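Local coordinates for apical membrane antigen 1 (Babesia divergens, PDB 4APM), which probably takes part in host-cell invasion by this parasite as a calcium-binding membrane antigen of the moving junction, at residues A[51-57]-A[199-204]; A[247-251]-A[350-354]; A[129-133]-A[158-162]; A[46-52]-A[206-210]. All blocks are in the same frame, centred on the assembly; numbering follows the deposited sequence.

Interaction 1. Residues A[51-57]-A[199-204]; sequences CPVMGKV and DAHLYY
Tyr204 of strand 202-205 lies beneath the aliphatic chain of Lys56, which opens strand 56-60, and this pair accounts for much of the contact. With CG anti to the backbone N (chi1 172°), Lys56 runs out extended over the ring, setting CE centrally above one face, 3.7 Å from the Tyr204 centroid. Its NZ makes an off-centre cation-pi contact, 4.3 Å from the same centroid, while bonding to Gln167 OE1 and to the backbone carbonyls of Ile29 and Tyr30. Lysine, greasy along its length and charged at its end, suits this path.

On the other face of the sheet, Met54 and Tyr203 lie side by side and point the same way. Met54 CG comes within 3.4 Å of Tyr203 CE2, and a bend at chi3 turns CE toward the Tyr203 hydroxyl. SD approaches the ring obliquely, a Met-aromatic contact. Pro52 CB closes in at the edge of this ring.

The backbones pair antiparallel: Val53 N gives to Tyr204 O at 2.9 Å and Tyr204 N returns to Val53 O at 3.1 Å. Gly55 N then gives to Leu202 O (2.8 Å), and the positive phi of this glycine fits the type II turn from Val53 to Lys56. Three backbone bonds pair the strands; the ammonium meets three oxygens and, off-centre, an aromatic face, which probably offsets the cost of burying its charge.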
loop_
_atom_site.group_PDB
_atom_site.type_symbol
_atom_site.label_atom_id
_atom_site.label_comp_id
_atom_site.label_asym_id
_atom_site.label_seq_id
_atom_site.Cartn_x
_atom_site.Cartn_y
_atom_site.Cartn_z
ATOM N N CYS A 51 -1.745 -7.350 5.410
ATOM C CA CYS A 51 -1.962 -5.930 5.527
ATOM C C CYS A 51 -3.354 -5.548 4.999
ATOM O O CYS A 51 -3.789 -6.043 3.962
ATOM C CB CYS A 51 -0.917 -5.190 4.728
ATOM S SG CYS A 51 0.761 -5.468 5.311
ATOM N N PRO A 52 -4.054 -4.654 5.719
ATOM C CA PRO A 52 -5.214 -4.019 5.108
ATOM C C PRO A 52 -4.734 -3.086 3.988
ATOM O O PRO A 52 -3.553 -2.704 3.965
ATOM C CB PRO A 52 -5.810 -3.210 6.272
ATOM C CG PRO A 52 -4.670 -3.037 7.286
ATOM C CD PRO A 52 -3.481 -3.820 6.799
ATOM N N VAL A 53 -5.594 -2.840 3.008
ATOM C CA VAL A 53 -5.263 -2.021 1.848
ATOM C C VAL A 53 -6.136 -0.739 1.868
ATOM O O VAL A 53 -7.352 -0.803 1.678
ATOM C CB VAL A 53 -5.521 -2.820 0.545
ATOM C CG1 VAL A 53 -5.107 -2.020 -0.667
ATOM C CG2 VAL A 53 -4.778 -4.171 0.577
ATOM N N MET A 54 -5.534 0.407 2.156
ATOM C CA MET A 54 -6.315 1.642 2.279
ATOM C C MET A 54 -6.805 2.106 0.897
ATOM O O MET A 54 -6.094 1.986 -0.109
ATOM C CB MET A 54 -5.500 2.753 2.928
ATOM C CG MET A 54 -5.110 2.494 4.358
ATOM S SD MET A 54 -4.164 3.868 5.043
ATOM C CE MET A 54 -5.449 5.060 5.461
ATOM N N GLY A 55 -8.033 2.603 0.846
ATOM C CA GLY A 55 -8.539 3.163 -0.390
ATOM C C GLY A 55 -8.936 2.151 -1.450
ATOM O O GLY A 55 -9.325 2.541 -2.554
ATOM N N LYS A 56 -8.845 0.857 -1.153
ATOM C CA LYS A 56 -9.289 -0.126 -2.135
ATOM C C LYS A 56 -10.792 -0.209 -2.137
ATOM O O LYS A 56 -11.398 -0.556 -1.114
ATOM C CB LYS A 56 -8.693 -1.517 -1.871
ATOM C CG LYS A 56 -9.276 -2.624 -2.751
ATOM C CD LYS A 56 -8.411 -3.873 -2.695
ATOM C CE LYS A 56 -9.120 -5.090 -3.269
ATOM N NZ LYS A 56 -8.133 -6.213 -3.409
ATOM N N VAL A 57 -11.392 0.142 -3.273
ATOM C CA VAL A 57 -12.795 -0.086 -3.508
ATOM C C VAL A 57 -12.948 -0.986 -4.723
ATOM O O VAL A 57 -12.029 -1.118 -5.544
ATOM C CB VAL A 57 -13.598 1.229 -3.742
ATOM C CG1 VAL A 57 -13.474 2.182 -2.567
ATOM C CG2 VAL A 57 -13.222 1.909 -5.056
ATOM N N ASP A 199 -11.993 7.692 -0.922
ATOM C CA ASP A 199 -12.281 6.577 -0.039
ATOM C C ASP A 199 -11.038 6.112 0.696
ATOM O O ASP A 199 -10.897 4.929 1.034
ATOM C CB ASP A 199 -13.002 5.461 -0.788
ATOM C CG ASP A 199 -14.512 5.704 -0.858
ATOM O OD1 ASP A 199 -15.068 6.297 0.099
ATOM O OD2 ASP A 199 -15.155 5.310 -1.854
ATOM N N ALA A 200 -10.108 7.034 0.917
ATOM C CA ALA A 200 -8.820 6.656 1.478
ATOM C C ALA A 200 -9.025 6.045 2.868
ATOM O O ALA A 200 -8.135 5.435 3.422
ATOM C CB ALA A 200 -7.910 7.854 1.567
ATOM N N HIS A 201 -10.220 6.213 3.405
ATOM C CA HIS A 201 -10.493 5.916 4.809
ATOM C C HIS A 201 -11.088 4.529 4.904
ATOM O O HIS A 201 -11.387 4.049 5.989
ATOM C CB HIS A 201 -11.473 6.972 5.399
ATOM C CG HIS A 201 -12.780 7.112 4.609
ATOM N ND1 HIS A 201 -12.855 7.770 3.430
ATOM C CD2 HIS A 201 -14.072 6.626 4.865
ATOM C CE1 HIS A 201 -14.125 7.705 2.952
ATOM N NE2 HIS A 201 -14.865 7.005 3.826
ATOM N N LEU A 202 -11.273 3.889 3.753
ATOM C CA LEU A 202 -11.706 2.498 3.680
ATOM C C LEU A 202 -10.503 1.553 3.694
ATOM O O LEU A 202 -9.455 1.836 3.084
ATOM C CB LEU A 202 -12.545 2.267 2.419
ATOM C CG LEU A 202 -14.075 2.397 2.474
ATOM C CD1 LEU A 202 -14.578 3.530 3.371
ATOM C CD2 LEU A 202 -14.694 2.499 1.087
ATOM N N TYR A 203 -10.655 0.427 4.402
ATOM C CA TYR A 203 -9.623 -0.602 4.474
ATOM C C TYR A 203 -10.214 -1.923 4.012
ATOM O O TYR A 203 -11.078 -2.476 4.686
ATOM C CB TYR A 203 -9.166 -0.785 5.913
ATOM C CG TYR A 203 -8.505 0.412 6.518
ATOM C CD1 TYR A 203 -9.248 1.527 6.909
ATOM C CD2 TYR A 203 -7.130 0.416 6.726
ATOM C CE1 TYR A 203 -8.637 2.614 7.450
ATOM C CE2 TYR A 203 -6.510 1.484 7.307
ATOM C CZ TYR A 203 -7.276 2.581 7.671
ATOM O OH TYR A 203 -6.640 3.654 8.221
ATOM N N TYR A 204 -9.752 -2.420 2.872
ATOM C CA TYR A 204 -10.110 -3.767 2.400
ATOM C C TYR A 204 -9.089 -4.762 2.943
ATOM O O TYR A 204 -7.881 -4.552 2.838
ATOM C CB TYR A 204 -10.088 -3.802 0.869
ATOM C CG TYR A 204 -10.620 -5.081 0.238
ATOM C CD1 TYR A 204 -9.821 -6.222 0.134
ATOM C CD2 TYR A 204 -11.905 -5.131 -0.289
ATOM C CE1 TYR A 204 -10.306 -7.383 -0.467
ATOM C CE2 TYR A 204 -12.412 -6.292 -0.870
ATOM C CZ TYR A 204 -11.608 -7.413 -0.951
ATOM O OH TYR A 204 -12.081 -8.545 -1.527
#

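Interaction 2. Residues A[247-251]-A[350-354]; sequences RDAEE and SPLEQ
Ala249 and Glu250, in the first turn of helix 249-257, rest against Pro351, Leu352 and Glu353 of the loop that follows strand 342-346. Just before the helix, Arg247 turns back along its own segment: its backbone N gives to Glu251 OE1, and Arg247 NH2 forms a salt bridge to Glu251 OE2 (2.7 Å), which lies nearly in the guanidinium plane and offers its syn lone pair. Asp248 is the N-cap. Its OD1 accepts from Glu251 N at 2.9 Å, as a short acidic side chain can at a helix start, and also meets a bound glycerol.

Ala249 turns its methyl toward the loop, where CB meets Glu353 CG at 3.7 Å; a small residue suits this close approach, with Tyr319 and Met345 packing around it. The amide N of Ala249 gives to a water (2.8 Å) that also lies near Glu353 OE2.

Glu250 buries more surface here than any other residue. Bent at chi2 (94°), its chain lays CG against Leu352 CD2, 3.6 Å away, and close to Pro351 O. A second water receives Glu353 N at 2.9 Å; its contact with Glu250 OE1 is modelled so short that it is doubtful. The two glutamates are like-charged, but their carboxylates stand apart, and the helix N-terminus would probably ease the charge of Glu250.

Glu251 completes the turn, facing away from the loop. The whole is a side-chain-capped helix start packed on a loop, consistent with the helix of a PAN-type module, since Cys252 next in sequence joins this helix to strand 325-329 through Cys326.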
loop_
_atom_site.group_PDB
_atom_site.type_symbol
_atom_site.label_atom_id
_atom_site.label_comp_id
_atom_site.label_asym_id
_atom_site.label_seq_id
_atom_site.Cartn_x
_atom_site.Cartn_y
_atom_site.Cartn_z
ATOM N N ARG A 247 -1.273 14.105 -11.626
ATOM C CA ARG A 247 -1.717 15.399 -11.115
ATOM C C ARG A 247 -1.525 15.512 -9.612
ATOM O O ARG A 247 -1.447 16.596 -9.085
ATOM C CB ARG A 247 -3.182 15.615 -11.466
ATOM C CG ARG A 247 -3.364 16.107 -12.880
ATOM C CD ARG A 247 -4.816 16.105 -13.266
ATOM N NE ARG A 247 -5.296 14.746 -13.434
ATOM C CZ ARG A 247 -6.538 14.453 -13.762
ATOM N NH1 ARG A 247 -7.396 15.435 -13.979
ATOM N NH2 ARG A 247 -6.913 13.188 -13.868
ATOM N N ASP A 248 -1.411 14.380 -8.928
ATOM C CA ASP A 248 -1.254 14.385 -7.467
ATOM C C ASP A 248 -0.810 13.000 -6.992
ATOM O O ASP A 248 -0.791 12.047 -7.776
ATOM C CB ASP A 248 -2.571 14.831 -6.772
ATOM C CG ASP A 248 -3.797 14.195 -7.391
ATOM O OD1 ASP A 248 -3.772 12.954 -7.621
ATOM O OD2 ASP A 248 -4.793 14.918 -7.639
ATOM N N ALA A 249 -0.387 12.917 -5.727
ATOM C CA ALA A 249 -0.038 11.638 -5.099
ATOM C C ALA A 249 -1.122 10.577 -5.299
ATOM O O ALA A 249 -0.831 9.433 -5.671
ATOM C CB ALA A 249 0.287 11.832 -3.614
ATOM N N GLU A 250 -2.378 10.949 -5.119
ATOM C CA GLU A 250 -3.478 9.961 -5.310
ATOM C C GLU A 250 -3.527 9.301 -6.691
ATOM O O GLU A 250 -3.809 8.097 -6.806
ATOM C CB GLU A 250 -4.828 10.586 -5.027
ATOM C CG GLU A 250 -4.888 11.261 -3.689
ATOM C CD GLU A 250 -4.567 12.732 -3.778
ATOM O OE1 GLU A 250 -3.356 13.085 -3.795
ATOM O OE2 GLU A 250 -5.533 13.531 -3.839
ATOM N N GLU A 251 -3.354 10.106 -7.733
ATOM C CA GLU A 251 -3.301 9.593 -9.083
ATOM C C GLU A 251 -2.100 8.659 -9.231
ATOM O O GLU A 251 -2.234 7.536 -9.697
ATOM C CB GLU A 251 -3.223 10.727 -10.100
ATOM C CG GLU A 251 -3.546 10.284 -11.533
ATOM C CD GLU A 251 -3.915 11.453 -12.433
ATOM O OE1 GLU A 251 -3.044 12.333 -12.671
ATOM O OE2 GLU A 251 -5.100 11.546 -12.827
ATOM N N SER A 350 -1.964 4.435 2.423
ATOM C CA SER A 350 -2.734 5.580 2.019
ATOM C C SER A 350 -2.284 6.180 0.673
ATOM O O SER A 350 -1.089 6.321 0.411
ATOM C CB SER A 350 -2.677 6.662 3.097
ATOM O OG SER A 350 -3.625 7.654 2.735
ATOM N N PRO A 351 -3.242 6.544 -0.171
ATOM C CA PRO A 351 -2.961 7.340 -1.384
ATOM C C PRO A 351 -2.743 8.863 -1.159
ATOM O O PRO A 351 -2.487 9.596 -2.132
ATOM C CB PRO A 351 -4.243 7.143 -2.215
ATOM C CG PRO A 351 -5.329 6.980 -1.178
ATOM C CD PRO A 351 -4.675 6.167 -0.067
ATOM N N LEU A 352 -2.895 9.346 0.080
ATOM C CA LEU A 352 -2.961 10.810 0.372
ATOM C C LEU A 352 -1.658 11.321 0.913
ATOM O O LEU A 352 -1.167 10.797 1.921
ATOM C CB LEU A 352 -4.016 11.105 1.444
ATOM C CG LEU A 352 -5.443 10.696 1.173
ATOM C CD1 LEU A 352 -6.369 11.259 2.261
ATOM C CD2 LEU A 352 -5.829 11.171 -0.228
ATOM N N GLU A 353 -1.152 12.406 0.335
ATOM C CA GLU A 353 -0.019 13.121 0.950
ATOM C C GLU A 353 -0.305 13.441 2.390
ATOM O O GLU A 353 0.608 13.437 3.213
ATOM C CB GLU A 353 0.291 14.448 0.242
ATOM C CG GLU A 353 1.143 14.337 -1.006
ATOM C CD GLU A 353 1.360 15.695 -1.652
ATOM O OE1 GLU A 353 1.499 16.688 -0.904
ATOM O OE2 GLU A 353 1.292 15.788 -2.897
ATOM N N GLN A 354 -1.548 13.790 2.695
ATOM C CA GLN A 354 -1.886 14.200 4.068
ATOM C C GLN A 354 -1.490 13.138 5.080
ATOM O O GLN A 354 -1.466 13.417 6.270
ATOM C CB GLN A 354 -3.390 14.391 4.264
ATOM C CG GLN A 354 -4.136 15.221 3.263
ATOM C CD GLN A 354 -5.625 14.972 3.404
ATOM O OE1 GLN A 354 -6.071 14.341 4.375
ATOM N NE2 GLN A 354 -6.401 15.429 2.433
HETATM O O HOH W 1 -0.770 15.182 -4.097
HETATM O O HOH W 2 -2.739 13.899 -1.592
#

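Interaction 3. Residues A[129-133]-A[158-162]; sequences CAEYA and MCHIL
Cys129 and Cys159 are joined covalently, tying helix 125-134 to strand 158-161 with an SG-SG bond of 2.1 Å. Both sulfurs stand anti to their own backbone N atoms, which sends each CB-SG bond out across the gap. The dihedral about the S-S bond is 88°, close to the relaxed value for a disulfide. Cysteine suits both positions because both side chains set out toward the opposite segment, and the bridge is buried, with Phe150, Tyr152, Val111 and Leu116 around it.

The remaining contacts are apolar. Ile161 reaches the helix through its outermost methyl: CD1 lies 3.8 Å from Ala133 CB and 3.9 Å from Tyr132 CD2. A branched aliphatic residue fills this angle between a small side chain and a large one. Tyr132 also comes near the bridge, its CD2 4.1 Å from Cys159 SG, in a sulfur-aromatic contact that meets the ring obliquely.

Polar groups find their partners elsewhere. The Tyr132 hydroxyl bonds to the backbone O of Leu108, so the ring can pack against Ile161 while its hydroxyl is satisfied. Strand 158-161 meanwhile pairs its main chain with neighbouring strands.

The helix and strand segments run in roughly the same direction, 32° apart, with their axes 9.0 Å from each other at closest. A helix disulfide-bonded across the face of an antiparallel sheet is the hallmark of the PAN fold, the clan to which this family belongs.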
loop_
_atom_site.group_PDB
_atom_site.type_symbol
_atom_site.label_atom_id
_atom_site.label_comp_id
_atom_site.label_asym_id
_atom_site.label_seq_id
_atom_site.Cartn_x
_atom_site.Cartn_y
_atom_site.Cartn_z
ATOM N N CYS A 129 -12.179 -5.637 13.134
ATOM C CA CYS A 129 -12.988 -5.950 11.995
ATOM C C CYS A 129 -12.476 -7.240 11.317
ATOM O O CYS A 129 -13.260 -8.125 10.961
ATOM C CB CYS A 129 -13.022 -4.740 11.035
ATOM S SG CYS A 129 -14.210 -4.882 9.674
ATOM N N ALA A 130 -11.158 -7.382 11.252
ATOM C CA ALA A 130 -10.520 -8.557 10.620
ATOM C C ALA A 130 -10.793 -9.814 11.439
ATOM O O ALA A 130 -11.118 -10.857 10.886
ATOM C CB ALA A 130 -9.014 -8.344 10.482
ATOM N N GLU A 131 -10.665 -9.693 12.755
ATOM C CA GLU A 131 -10.918 -10.813 13.670
ATOM C C GLU A 131 -12.404 -11.181 13.622
ATOM O O GLU A 131 -12.782 -12.345 13.610
ATOM C CB GLU A 131 -10.501 -10.419 15.097
ATOM C CG GLU A 131 -10.583 -11.551 16.130
ATOM C CD GLU A 131 -10.050 -11.135 17.489
ATOM O OE1 GLU A 131 -9.431 -10.061 17.579
ATOM O OE2 GLU A 131 -10.243 -11.879 18.472
ATOM N N TYR A 132 -13.247 -10.181 13.480
ATOM C CA TYR A 132 -14.655 -10.449 13.416
ATOM C C TYR A 132 -14.991 -11.221 12.123
ATOM O O TYR A 132 -15.750 -12.191 12.147
ATOM C CB TYR A 132 -15.419 -9.129 13.503
ATOM C CG TYR A 132 -16.907 -9.285 13.361
ATOM C CD1 TYR A 132 -17.655 -9.897 14.361
ATOM C CD2 TYR A 132 -17.572 -8.782 12.251
ATOM C CE1 TYR A 132 -19.027 -10.036 14.239
ATOM C CE2 TYR A 132 -18.934 -8.910 12.124
ATOM C CZ TYR A 132 -19.661 -9.525 13.137
ATOM O OH TYR A 132 -21.030 -9.666 13.022
ATOM N N ALA A 133 -14.418 -10.787 11.000
ATOM C CA ALA A 133 -14.552 -11.526 9.750
ATOM C C ALA A 133 -14.043 -12.976 9.924
ATOM O O ALA A 133 -14.638 -13.918 9.389
ATOM C CB ALA A 133 -13.797 -10.810 8.622
ATOM N N MET A 158 -17.536 1.718 10.713
ATOM C CA MET A 158 -18.415 0.610 10.467
ATOM C C MET A 158 -17.622 -0.483 9.777
ATOM O O MET A 158 -16.781 -0.203 8.909
ATOM C CB MET A 158 -19.580 1.036 9.573
ATOM C CG MET A 158 -20.569 2.010 10.229
ATOM S SD MET A 158 -21.550 1.277 11.573
ATOM C CE MET A 158 -22.541 0.069 10.703
ATOM N N CYS A 159 -17.887 -1.719 10.195
ATOM C CA CYS A 159 -17.216 -2.896 9.715
ATOM C C CYS A 159 -18.156 -3.653 8.772
ATOM O O CYS A 159 -19.207 -4.111 9.191
ATOM C CB CYS A 159 -16.824 -3.782 10.920
ATOM S SG CYS A 159 -16.049 -5.374 10.513
ATOM N N HIS A 160 -17.763 -3.787 7.507
ATOM C CA HIS A 160 -18.553 -4.514 6.523
ATOM C C HIS A 160 -17.953 -5.856 6.183
ATOM O O HIS A 160 -16.764 -5.974 5.857
ATOM C CB HIS A 160 -18.699 -3.696 5.244
ATOM C CG HIS A 160 -19.299 -2.335 5.455
ATOM N ND1 HIS A 160 -20.598 -2.071 5.211
ATOM C CD2 HIS A 160 -18.738 -1.156 5.934
ATOM C CE1 HIS A 160 -20.850 -0.782 5.505
ATOM N NE2 HIS A 160 -19.706 -0.225 5.947
ATOM N N ILE A 161 -18.783 -6.882 6.193
ATOM C CA ILE A 161 -18.352 -8.159 5.685
ATOM C C ILE A 161 -18.887 -8.308 4.272
ATOM O O ILE A 161 -20.061 -8.021 4.006
ATOM C CB ILE A 161 -18.817 -9.318 6.601
ATOM C CG1 ILE A 161 -18.492 -8.995 8.069
ATOM C CG2 ILE A 161 -18.204 -10.643 6.164
ATOM C CD1 ILE A 161 -17.021 -8.799 8.386
ATOM N N LEU A 162 -18.004 -8.693 3.363
ATOM C CA LEU A 162 -18.365 -8.891 1.984
ATOM C C LEU A 162 -18.870 -10.305 1.833
ATOM O O LEU A 162 -18.441 -11.196 2.570
ATOM C CB LEU A 162 -17.163 -8.616 1.068
ATOM C CG LEU A 162 -16.688 -7.161 1.167
ATOM C CD1 LEU A 162 -15.704 -6.768 0.078
ATOM C CD2 LEU A 162 -17.880 -6.233 1.133
#

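Interaction 4. Residues A[46-52]-A[206-210]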
loop_
_atom_site.group_PDB
_atom_site.type_symbol
_atom_site.label_atom_id
_atom_site.label_comp_id
_atom_site.label_asym_id
_atom_site.label_seq_id
_atom_site.Cartn_x
_atom_site.Cartn_y
_atom_site.Cartn_z
ATOM N N MET A 46 -9.845 -17.395 -1.610
ATOM C CA MET A 46 -10.149 -16.312 -0.711
ATOM C C MET A 46 -8.901 -15.430 -0.501
ATOM O O MET A 46 -7.780 -15.890 -0.710
ATOM C CB MET A 46 -10.618 -16.875 0.624
ATOM C CG MET A 46 -9.509 -17.567 1.370
ATOM S SD MET A 46 -10.230 -18.389 2.777
ATOM C CE MET A 46 -8.814 -18.470 3.834
ATOM N N PRO A 47 -9.107 -14.162 -0.064
ATOM C CA PRO A 47 -8.015 -13.274 0.346
ATOM C C PRO A 47 -7.350 -13.782 1.611
ATOM O O PRO A 47 -8.024 -14.325 2.493
ATOM C CB PRO A 47 -8.728 -11.935 0.641
ATOM C CG PRO A 47 -10.142 -12.085 0.118
ATOM C CD PRO A 47 -10.434 -13.550 0.147
ATOM N N THR A 48 -6.043 -13.555 1.728
ATOM C CA THR A 48 -5.302 -14.011 2.888
ATOM C C THR A 48 -4.197 -13.021 3.232
ATOM O O THR A 48 -3.375 -13.297 4.081
ATOM C CB THR A 48 -4.640 -15.400 2.626
ATOM O OG1 THR A 48 -3.806 -15.305 1.478
ATOM C CG2 THR A 48 -5.681 -16.456 2.360
ATOM N N GLY A 49 -4.160 -11.888 2.547
ATOM C CA GLY A 49 -3.129 -10.886 2.797
ATOM C C GLY A 49 -3.135 -10.337 4.217
ATOM O O GLY A 49 -4.206 -10.173 4.821
ATOM N N LYS A 50 -1.936 -10.040 4.728
ATOM C CA LYS A 50 -1.712 -9.708 6.129
ATOM C C LYS A 50 -1.773 -8.184 6.454
ATOM O O LYS A 50 -1.912 -7.790 7.629
ATOM C CB LYS A 50 -0.394 -10.320 6.604
ATOM C CG LYS A 50 -0.439 -11.847 6.774
ATOM C CD LYS A 50 0.900 -12.427 7.217
ATOM C CE LYS A 50 2.026 -11.988 6.274
ATOM N NZ LYS A 50 3.269 -12.828 6.321
ATOM N N CYS A 51 -1.745 -7.350 5.410
ATOM C CA CYS A 51 -1.962 -5.930 5.527
ATOM C C CYS A 51 -3.354 -5.548 4.999
ATOM O O CYS A 51 -3.789 -6.043 3.962
ATOM C CB CYS A 51 -0.917 -5.190 4.728
ATOM S SG CYS A 51 0.761 -5.468 5.311
ATOM N N PRO A 52 -4.054 -4.654 5.719
ATOM C CA PRO A 52 -5.214 -4.019 5.108
ATOM C C PRO A 52 -4.734 -3.086 3.988
ATOM O O PRO A 52 -3.553 -2.704 3.965
ATOM C CB PRO A 52 -5.810 -3.210 6.272
ATOM C CG PRO A 52 -4.670 -3.037 7.286
ATOM C CD PRO A 52 -3.481 -3.820 6.799
ATOM N N SER A 206 -8.375 -9.127 4.623
ATOM C CA SER A 206 -8.773 -10.473 4.845
ATOM C C SER A 206 -8.742 -10.701 6.340
ATOM O O SER A 206 -8.161 -9.922 7.072
ATOM C CB SER A 206 -7.773 -11.414 4.157
ATOM O OG SER A 206 -6.733 -11.747 5.050
ATOM N N SER A 207 -9.247 -11.842 6.777
ATOM C CA SER A 207 -9.295 -12.149 8.204
ATOM C C SER A 207 -7.911 -12.443 8.789
ATOM O O SER A 207 -7.774 -12.637 9.982
ATOM C CB SER A 207 -10.213 -13.323 8.436
ATOM O OG SER A 207 -9.623 -14.503 7.913
ATOM N N ARG A 208 -6.877 -12.425 7.957
ATOM C CA ARG A 208 -5.540 -12.694 8.440
ATOM C C ARG A 208 -4.709 -11.452 8.664
ATOM O O ARG A 208 -3.509 -11.530 8.867
ATOM C CB ARG A 208 -4.848 -13.661 7.507
ATOM C CG ARG A 208 -5.481 -15.021 7.654
ATOM C CD ARG A 208 -5.064 -16.009 6.609
ATOM N NE ARG A 208 -6.030 -17.100 6.664
ATOM C CZ ARG A 208 -5.910 -18.251 6.019
ATOM N NH1 ARG A 208 -4.847 -18.489 5.253
ATOM N NH2 ARG A 208 -6.846 -19.174 6.171
ATOM N N VAL A 209 -5.363 -10.301 8.660
ATOM C CA VAL A 209 -4.690 -9.047 8.919
ATOM C C VAL A 209 -3.974 -9.091 10.258
ATOM O O VAL A 209 -4.555 -9.461 11.287
ATOM C CB VAL A 209 -5.666 -7.861 8.793
ATOM C CG1 VAL A 209 -5.141 -6.618 9.535
ATOM C CG2 VAL A 209 -5.910 -7.585 7.299
ATOM N N ASP A 210 -2.671 -8.861 10.184
ATOM C CA ASP A 210 -1.798 -8.658 11.331
ATOM C C ASP A 210 -2.447 -7.720 12.395
ATOM O O ASP A 210 -2.839 -6.586 12.075
ATOM C CB ASP A 210 -0.460 -8.075 10.798
ATOM C CG ASP A 210 0.663 -8.166 11.807
ATOM O OD1 ASP A 210 0.361 -8.383 13.003
ATOM O OD2 ASP A 210 1.842 -8.023 11.414
HETATM O O HOH W 3 -5.493 -8.068 3.831
#
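Ser206 meets Gly49 at the centre of two facing loops, where the serine builds an ST turn within a type I turn from Ser206 to Val209. Its hydroxyl works twice: OG gives to Gly49 O at 3.0 Å and accepts from Arg208 N within its own loop, at the same length. That double role suits serine, whose CB points across at Pro47. Gly49 O also receives a water (2.7 Å), which bridges to Cys51 O and takes the amide of Ser206. Further along, Asp210 N gives to Lys50 O at 2.9 Å, in the carbonyl plane on a lone pair. The carboxylate of Asp210 is held by Lys212 N and Asn216 ND2, and Lys50 NZ turns off to Lys23 O.

Packing contacts complete the joint. Val209 sets CG2 against the Pro52 ring nitrogen and also packs on Ala130 of helix 125-134, a branched residue filling the inner side. At the solvent-facing end the extended Arg208 lies alongside Thr48; Glu37 is only a long, weak ionic partner for it. Over one face of its guanidinium come both Met46 CE and Thr48 CG2, the latter 3.6 Å from Arg208 NH1.

How the interactions relate
Interactions 1, 3 and 4 belong to one part of the fold: 1 and 3 involve strands of the same five-stranded sheet, and 4 continues from 1 through the shared Cys51 and Pro52. Helix 125-134 touches the 206-210 loop, tying 3 to 4, and Tyr204 packs on Leu162, tying 1 to 3. Interaction 2 lies beyond, on the second helix-and-sheet unit, and touches only interaction 1 of the three, with Ala200 on Pro351 and Leu352. Central interaction 1 uses strand pairing and aromatic packing; buried interaction 3 is covalent and apolar; interaction 4, largely buried but with an exposed arginine at its rim, joins loops by polar bonds; partly buried interaction 2 has waters between its segments.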